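Local coordinates for protein ABC sugar (Ribose) transporter, periplasmic substrate-binding subunit (Rhodobacter sphaeroides, PDB 3L49) that probably binds a sugar in the periplasm and delivers it to an ABC transporter, at residues C198-M203 / D224-F229; G205-L210 / P236-G241. All blocks are in the same frame, centred on the assembly; numbering follows the deposited sequence.

Interaction 1: residues C198-M203 / D224-F229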
ATOM      1  N   CYS A 198      -3.748  -6.622   1.995  1.00 32.09           N
ATOM      2  CA  CYS A 198      -2.940  -5.954   0.969  1.00 34.22           C
ATOM      3  C   CYS A 198      -1.933  -4.990   1.600  1.00 28.65           C
ATOM      4  O   CYS A 198      -1.123  -4.372   0.903  1.00 29.31           O
ATOM      5  CB  CYS A 198      -3.818  -5.232  -0.066  1.00 32.67           C
ATOM      6  SG  CYS A 198      -4.676  -3.745   0.552  1.00 33.36           S
ATOM      7  N   TRP A 199      -1.987  -4.878   2.924  1.00 29.03           N
ATOM      8  CA  TRP A 199      -1.045  -4.054   3.676  1.00 28.71           C
ATOM      9  C   TRP A 199      -0.835  -4.549   5.108  1.00 27.02           C
ATOM     10  O   TRP A 199      -1.636  -5.324   5.629  1.00 27.36           O
ATOM     11  CB  TRP A 199      -1.407  -2.555   3.610  1.00 33.11           C
ATOM     12  CG  TRP A 199      -2.704  -2.156   4.269  1.00 32.14           C
ATOM     13  CD1 TRP A 199      -3.928  -2.730   4.105  1.00 35.92           C
ATOM     14  CD2 TRP A 199      -2.895  -1.064   5.171  1.00 25.23           C
ATOM     15  NE1 TRP A 199      -4.864  -2.083   4.866  1.00 27.22           N
ATOM     16  CE2 TRP A 199      -4.260  -1.049   5.526  1.00 25.29           C
ATOM     17  CE3 TRP A 199      -2.045  -0.097   5.715  1.00 27.04           C
ATOM     18  CZ2 TRP A 199      -4.793  -0.109   6.407  1.00 25.95           C
ATOM     19  CZ3 TRP A 199      -2.579   0.843   6.589  1.00 35.50           C
ATOM     20  CH2 TRP A 199      -3.935   0.820   6.934  1.00 30.69           C
ATOM     21  N   ASP A 200       0.264  -4.082   5.701  1.00 25.34           N
ATOM     22  CA  ASP A 200       0.825  -4.507   6.999  1.00 34.29           C
ATOM     23  C   ASP A 200      -0.027  -4.308   8.235  1.00 33.23           C
ATOM     24  O   ASP A 200      -0.113  -5.191   9.095  1.00 24.81           O
ATOM     25  CB  ASP A 200       2.080  -3.675   7.276  1.00 37.15           C
ATOM     26  CG  ASP A 200       3.334  -4.442   7.084  1.00 46.55           C
ATOM     27  OD1 ASP A 200       3.269  -5.683   7.101  1.00 61.05           O
ATOM     28  OD2 ASP A 200       4.384  -3.795   6.929  1.00 34.11           O
ATOM     29  N   VAL A 201      -0.580  -3.102   8.333  1.00 27.53           N
ATOM     30  CA  VAL A 201      -1.156  -2.573   9.566  1.00 28.84           C
ATOM     31  C   VAL A 201      -2.280  -3.446  10.174  1.00 26.20           C
ATOM     32  O   VAL A 201      -2.189  -3.774  11.358  1.00 23.09           O
ATOM     33  CB  VAL A 201      -1.469  -1.037   9.437  1.00 32.50           C
ATOM     34  CG1 VAL A 201      -2.120  -0.471  10.679  1.00 27.96           C
ATOM     35  CG2 VAL A 201      -0.181  -0.266   9.139  1.00 19.57           C
ATOM     36  N   PRO A 202      -3.286  -3.884   9.370  1.00 24.56           N
ATOM     37  CA  PRO A 202      -4.260  -4.820   9.962  1.00 20.86           C
ATOM     38  C   PRO A 202      -3.666  -6.158  10.417  1.00 27.58           C
ATOM     39  O   PRO A 202      -4.179  -6.775  11.353  1.00 32.11           O
ATOM     40  CB  PRO A 202      -5.276  -5.053   8.828  1.00 18.61           C
ATOM     41  CG  PRO A 202      -4.574  -4.652   7.586  1.00 28.56           C
ATOM     42  CD  PRO A 202      -3.619  -3.573   7.965  1.00 22.17           C
ATOM     43  N   MET A 203      -2.588  -6.597   9.773  1.00 26.87           N
ATOM     44  CA  MET A 203      -1.960  -7.862  10.141  1.00 21.75           C
ATOM     45  C   MET A 203      -1.238  -7.784  11.482  1.00 21.53           C
ATOM     46  O   MET A 203      -1.045  -8.809  12.133  1.00 22.00           O
ATOM     47  CB  MET A 203      -1.058  -8.391   9.013  1.00 21.89           C
ATOM     48  CG  MET A 203      -1.799  -8.786   7.729  1.00 16.19           C
ATOM     49  SD  MET A 203      -3.086 -10.035   7.965  1.00  9.51           S
ATOM     50  CE  MET A 203      -4.565  -9.063   8.207  1.00 32.20           C
ATOM     51  N   ASP A 224       4.335  -4.256   3.199  1.00 27.08           N
ATOM     52  CA  ASP A 224       4.859  -2.878   3.399  1.00 37.27           C
ATOM     53  C   ASP A 224       6.215  -2.887   4.058  1.00 32.99           C
ATOM     54  O   ASP A 224       7.134  -2.226   3.591  1.00 32.53           O
ATOM     55  CB  ASP A 224       3.937  -1.936   4.189  1.00 44.89           C
ATOM     56  CG  ASP A 224       2.934  -1.223   3.303  1.00 52.55           C
ATOM     57  OD1 ASP A 224       2.967  -1.449   2.077  1.00 48.13           O
ATOM     58  OD2 ASP A 224       2.102  -0.463   3.839  1.00 53.02           O
ATOM     59  N   GLY A 225       6.329  -3.633   5.150  1.00 33.53           N
ATOM     60  CA  GLY A 225       7.557  -3.662   5.923  1.00 35.04           C
ATOM     61  C   GLY A 225       7.568  -2.661   7.065  1.00 37.60           C
ATOM     62  O   GLY A 225       8.627  -2.123   7.410  1.00 40.08           O
ATOM     63  N   SER A 226       6.395  -2.409   7.649  1.00 37.52           N
ATOM     64  CA  SER A 226       6.272  -1.565   8.845  1.00 40.15           C
ATOM     65  C   SER A 226       7.024  -2.230   9.997  1.00 41.01           C
ATOM     66  O   SER A 226       6.850  -3.434  10.222  1.00 33.94           O
ATOM     67  CB  SER A 226       4.797  -1.339   9.217  1.00 40.35           C
ATOM     68  OG  SER A 226       4.240  -2.468   9.872  1.00 37.80           O
ATOM     69  N   PRO A 227       7.876  -1.454  10.711  1.00 44.69           N
ATOM     70  CA  PRO A 227       8.812  -1.966  11.726  1.00 40.71           C
ATOM     71  C   PRO A 227       8.219  -2.964  12.723  1.00 35.75           C
ATOM     72  O   PRO A 227       8.884  -3.941  13.065  1.00 28.14           O
ATOM     73  CB  PRO A 227       9.272  -0.694  12.441  1.00 43.96           C
ATOM     74  CG  PRO A 227       9.216   0.343  11.387  1.00 44.81           C
ATOM     75  CD  PRO A 227       7.998   0.011  10.568  1.00 39.18           C
ATOM     76  N   GLU A 228       6.977  -2.727  13.151  1.00 36.08           N
ATOM     77  CA  GLU A 228       6.257  -3.646  14.046  1.00 43.48           C
ATOM     78  C   GLU A 228       5.927  -5.005  13.423  1.00 34.07           C
ATOM     79  O   GLU A 228       6.026  -6.027  14.099  1.00 36.89           O
ATOM     80  CB  GLU A 228       5.001  -2.992  14.648  1.00 42.89           C
ATOM     81  CG  GLU A 228       4.591  -1.650  14.010  1.00 68.17           C
ATOM     82  CD  GLU A 228       3.333  -1.025  14.630  1.00 68.67           C
ATOM     83  OE1 GLU A 228       2.890   0.035  14.129  1.00 73.04           O
ATOM     84  OE2 GLU A 228       2.786  -1.589  15.608  1.00 84.79           O
ATOM     85  N   PHE A 229       5.555  -5.033  12.145  1.00 27.41           N
ATOM     86  CA  PHE A 229       5.263  -6.316  11.502  1.00 30.42           C
ATOM     87  C   PHE A 229       6.513  -7.118  11.112  1.00 28.34           C
ATOM     88  O   PHE A 229       6.535  -8.341  11.249  1.00 32.92           O
ATOM     89  CB  PHE A 229       4.286  -6.182  10.329  1.00 28.31           C
ATOM     90  CG  PHE A 229       3.639  -7.488   9.942  1.00 32.55           C
ATOM     91  CD1 PHE A 229       2.657  -8.063  10.747  1.00 33.45           C
ATOM     92  CD2 PHE A 229       4.030  -8.161   8.784  1.00 24.86           C
ATOM     93  CE1 PHE A 229       2.067  -9.281  10.398  1.00 26.61           C
ATOM     94  CE2 PHE A 229       3.444  -9.368   8.422  1.00 23.59           C
ATOM     95  CZ  PHE A 229       2.460  -9.933   9.229  1.00 30.60           C
TER

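Interaction 2: residues G205-L210 / P236-G241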
ATOM      1  N   GLY A 205      -2.593  -6.257  14.072  1.00 21.17           N
ATOM      2  CA  GLY A 205      -3.728  -6.617  14.910  1.00 22.66           C
ATOM      3  C   GLY A 205      -4.103  -8.081  14.858  1.00 20.43           C
ATOM      4  O   GLY A 205      -4.350  -8.698  15.896  1.00 25.39           O
ATOM      5  N   ALA A 206      -4.134  -8.638  13.651  1.00 26.01           N
ATOM      6  CA  ALA A 206      -4.510 -10.046  13.446  1.00 25.89           C
ATOM      7  C   ALA A 206      -3.557 -10.988  14.174  1.00 15.64           C
ATOM      8  O   ALA A 206      -3.988 -11.951  14.803  1.00 22.97           O
ATOM      9  CB  ALA A 206      -4.568 -10.376  11.955  1.00 23.47           C
ATOM     10  N   THR A 207      -2.267 -10.668  14.110  1.00 26.87           N
ATOM     11  CA  THR A 207      -1.216 -11.407  14.810  1.00 19.29           C
ATOM     12  C   THR A 207      -1.400 -11.338  16.323  1.00 22.19           C
ATOM     13  O   THR A 207      -1.338 -12.374  16.999  1.00 26.71           O
ATOM     14  CB  THR A 207       0.174 -10.871  14.417  1.00 23.34           C
ATOM     15  OG1 THR A 207       0.256 -10.791  12.992  1.00 30.21           O
ATOM     16  CG2 THR A 207       1.291 -11.768  14.929  1.00 24.69           C
ATOM     17  N   GLN A 208      -1.635 -10.125  16.839  1.00 23.02           N
ATOM     18  CA  GLN A 208      -1.886  -9.904  18.268  1.00 16.43           C
ATOM     19  C   GLN A 208      -3.058 -10.746  18.791  1.00 26.60           C
ATOM     20  O   GLN A 208      -2.950 -11.358  19.866  1.00 24.62           O
ATOM     21  CB  GLN A 208      -2.127  -8.426  18.540  1.00 22.28           C
ATOM     22  CG  GLN A 208      -0.854  -7.574  18.593  1.00 28.38           C
ATOM     23  CD  GLN A 208      -1.136  -6.079  18.497  1.00 31.66           C
ATOM     24  OE1 GLN A 208      -0.210  -5.258  18.484  1.00 22.01           O
ATOM     25  NE2 GLN A 208      -2.421  -5.717  18.422  1.00 13.87           N
ATOM     26  N   ALA A 209      -4.146 -10.796  18.009  1.00 14.82           N
ATOM     27  CA  ALA A 209      -5.337 -11.592  18.322  1.00 20.02           C
ATOM     28  C   ALA A 209      -5.078 -13.097  18.380  1.00 28.47           C
ATOM     29  O   ALA A 209      -5.547 -13.766  19.299  1.00 37.07           O
ATOM     30  CB  ALA A 209      -6.461 -11.293  17.318  1.00 18.24           C
ATOM     31  N   LEU A 210      -4.351 -13.620  17.390  1.00 32.20           N
ATOM     32  CA  LEU A 210      -3.999 -15.046  17.330  1.00 28.10           C
ATOM     33  C   LEU A 210      -3.122 -15.439  18.500  1.00 31.60           C
ATOM     34  O   LEU A 210      -3.283 -16.519  19.075  1.00 31.18           O
ATOM     35  CB  LEU A 210      -3.249 -15.372  16.029  1.00 30.09           C
ATOM     36  CG  LEU A 210      -3.990 -15.312  14.691  1.00 20.68           C
ATOM     37  CD1 LEU A 210      -3.000 -15.513  13.547  1.00 15.55           C
ATOM     38  CD2 LEU A 210      -5.125 -16.336  14.621  1.00 26.91           C
ATOM     39  N   PRO A 236      10.370 -15.865  16.185  1.00 42.11           N
ATOM     40  CA  PRO A 236       9.896 -17.249  16.001  1.00 33.80           C
ATOM     41  C   PRO A 236       8.701 -17.676  16.868  1.00 31.35           C
ATOM     42  O   PRO A 236       8.122 -18.734  16.616  1.00 20.17           O
ATOM     43  CB  PRO A 236      11.128 -18.091  16.349  1.00 38.54           C
ATOM     44  CG  PRO A 236      11.942 -17.222  17.246  1.00 43.91           C
ATOM     45  CD  PRO A 236      11.733 -15.826  16.754  1.00 34.96           C
ATOM     46  N   GLU A 237       8.345 -16.872  17.868  1.00 35.74           N
ATOM     47  CA  GLU A 237       7.221 -17.170  18.758  1.00 41.73           C
ATOM     48  C   GLU A 237       5.933 -16.601  18.183  1.00 43.25           C
ATOM     49  O   GLU A 237       4.834 -17.051  18.517  1.00 44.92           O
ATOM     50  CB  GLU A 237       7.446 -16.565  20.150  1.00 51.59           C
ATOM     51  CG  GLU A 237       8.845 -16.757  20.751  1.00 67.70           C
ATOM     52  CD  GLU A 237       9.092 -18.162  21.293  1.00 85.08           C
ATOM     53  OE1 GLU A 237       8.118 -18.925  21.491  1.00 87.85           O
ATOM     54  OE2 GLU A 237      10.272 -18.499  21.531  1.00 89.13           O
ATOM     55  N   SER A 238       6.084 -15.596  17.324  1.00 39.16           N
ATOM     56  CA  SER A 238       4.959 -14.869  16.752  1.00 34.33           C
ATOM     57  C   SER A 238       4.410 -15.561  15.510  1.00 32.69           C
ATOM     58  O   SER A 238       5.179 -16.060  14.689  1.00 32.07           O
ATOM     59  CB  SER A 238       5.385 -13.437  16.416  1.00 30.10           C
ATOM     60  OG  SER A 238       4.480 -12.811  15.529  1.00 30.55           O
ATOM     61  N   PRO A 239       3.073 -15.598  15.368  1.00 34.65           N
ATOM     62  CA  PRO A 239       2.433 -16.125  14.158  1.00 34.03           C
ATOM     63  C   PRO A 239       2.456 -15.212  12.914  1.00 32.79           C
ATOM     64  O   PRO A 239       1.697 -15.445  11.983  1.00 36.79           O
ATOM     65  CB  PRO A 239       0.990 -16.380  14.611  1.00 35.65           C
ATOM     66  CG  PRO A 239       0.749 -15.414  15.696  1.00 34.93           C
ATOM     67  CD  PRO A 239       2.078 -15.199  16.385  1.00 34.81           C
ATOM     68  N   ALA A 240       3.307 -14.192  12.879  1.00 31.55           N
ATOM     69  CA  ALA A 240       3.460 -13.408  11.654  1.00 27.74           C
ATOM     70  C   ALA A 240       4.320 -14.188  10.667  1.00 21.13           C
ATOM     71  O   ALA A 240       5.448 -14.547  10.984  1.00 31.73           O
ATOM     72  CB  ALA A 240       4.059 -12.052  11.950  1.00 19.68           C
ATOM     73  N   GLY A 241       3.774 -14.447   9.475  1.00 27.97           N
ATOM     74  CA  GLY A 241       4.345 -15.409   8.526  1.00 24.51           C
ATOM     75  C   GLY A 241       5.276 -14.890   7.440  1.00 25.00           C
ATOM     76  O   GLY A 241       6.294 -15.523   7.156  1.00 32.01           O
TER

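Interaction 1: residues C198-M203 / D224-F229
Asp200 OD2 is gripped by three donors of the turn that leads into helix 227-234. The main bond comes from Ser226 N, at a short 2.5 Å from OD2; it is nearly straight (163°) and meets the oxygen almost along its C-O axis. Gly225 N, 2.6 Å from OD2, adds a bent, weak bond, and Ser226 OG a weak one of 3.2 Å to the same atom. Aspartate suits this place because its short chain brings a carboxylate to two successive backbone N-H groups, squarely only to that of Ser226. Ser226 is the N-cap of helix 227-234. Gly225 sits at backbone angles where a CB would jam against the carbonyl oxygen of Asp224.

The other oxygen fares differently. Asp200 OD1 is buried without a polar partner in the model and lies 3.1 Å from Phe229 CD2, the carboxylate and ring planes being 52° apart. Chi1 of Phe229 (-162°) turns CG away from the residue's own N and swings the ring over to helix 200-212, where CE1 meets Met203 CB at 3.5 Å. The methionine's sulfur end bends away toward strand 194-197.

Asp224, whose side chain lies beside a bound molecule of unknown identity, has OD2 4.1 Å from Trp199 CB. The indole nitrogen of Trp199 is bonded to Asp166, and Cys198 forms a disulfide with Cys140. Asp200 OD2 is 5.1 Å from Asp224 OD2, a like-charge pair whose cost the N-H groups and the start of helix 227-234 probably offset, while the uneven grip ties the two segments together chiefly through Asp200 OD2.

Interaction 2: residues G205-L210 / P236-G241
Thr207 CG2 touches Ser238, Pro239 and Ala240, a methyl set down among the three. It lies 3.4 Å from Ser238 OG, 3.8 Å from Pro239 CG and 4.1 Å from Ala240 CB. With CG2 anti to the backbone N, the methyl extends from helix 200-212 to the chain entering strand 240-245, while OG1 stays beside the helix backbone and bonds to Met203 O one turn earlier and to Thr220 OG1. Threonine suits the place because one branch packs and the other is satisfied.

One turn further on, Leu210 CB reaches Pro239 CG at 4.0 Å, so the proline ring lies against side chains three residues apart on the helix. Its rigid, apolar ring presents a compact surface without a polar group to satisfy.

The serine before it shapes the turn: Ser238 OG accepts from Ala240 N at 3.2 Å (158°), an ST turn, and also has a weak bond with Met232 O. An alanine in place of Ser238 would probably leave Ala240 N without this acceptor and set the turn into the strand free to shift, thinning the packing on the threonine methyl.

The tight part does not extend to Pro236 and Glu237, which are both exposed on the solvent side and take no part in the contact; the glutamate is poorly ordered. No hydrogen bond crosses between helix and turn; polar groups are paired within the turn or with neighbouring residues, which implies that van der Waals packing is what joins these two segments directly.

Overall arrangement
Interactions 1 and 2 follow one another along helix 200-212, their centres 12 Å apart, and Phe229 joins them: its CE1 lies 3.5 Å from Thr207 OG1 and 3.7 Å from Ala240 CB. The parallel strands 194-197, 219-222 and 240-245 are linked in turn by helices 200-212 and 227-234, successive beta-alpha-beta crossovers as in the lobes of periplasmic binding proteins. Interaction 1 is about 9 Å from the centre of the chain, with the Asp224 side chain about 3 Å from an unidentified molecule, probably from the crystallisation liquor, a place consistent with a sugar site. Interaction 2, about 20 Å from that centre, lacks the cross-segment hydrogen bonds of interaction 1.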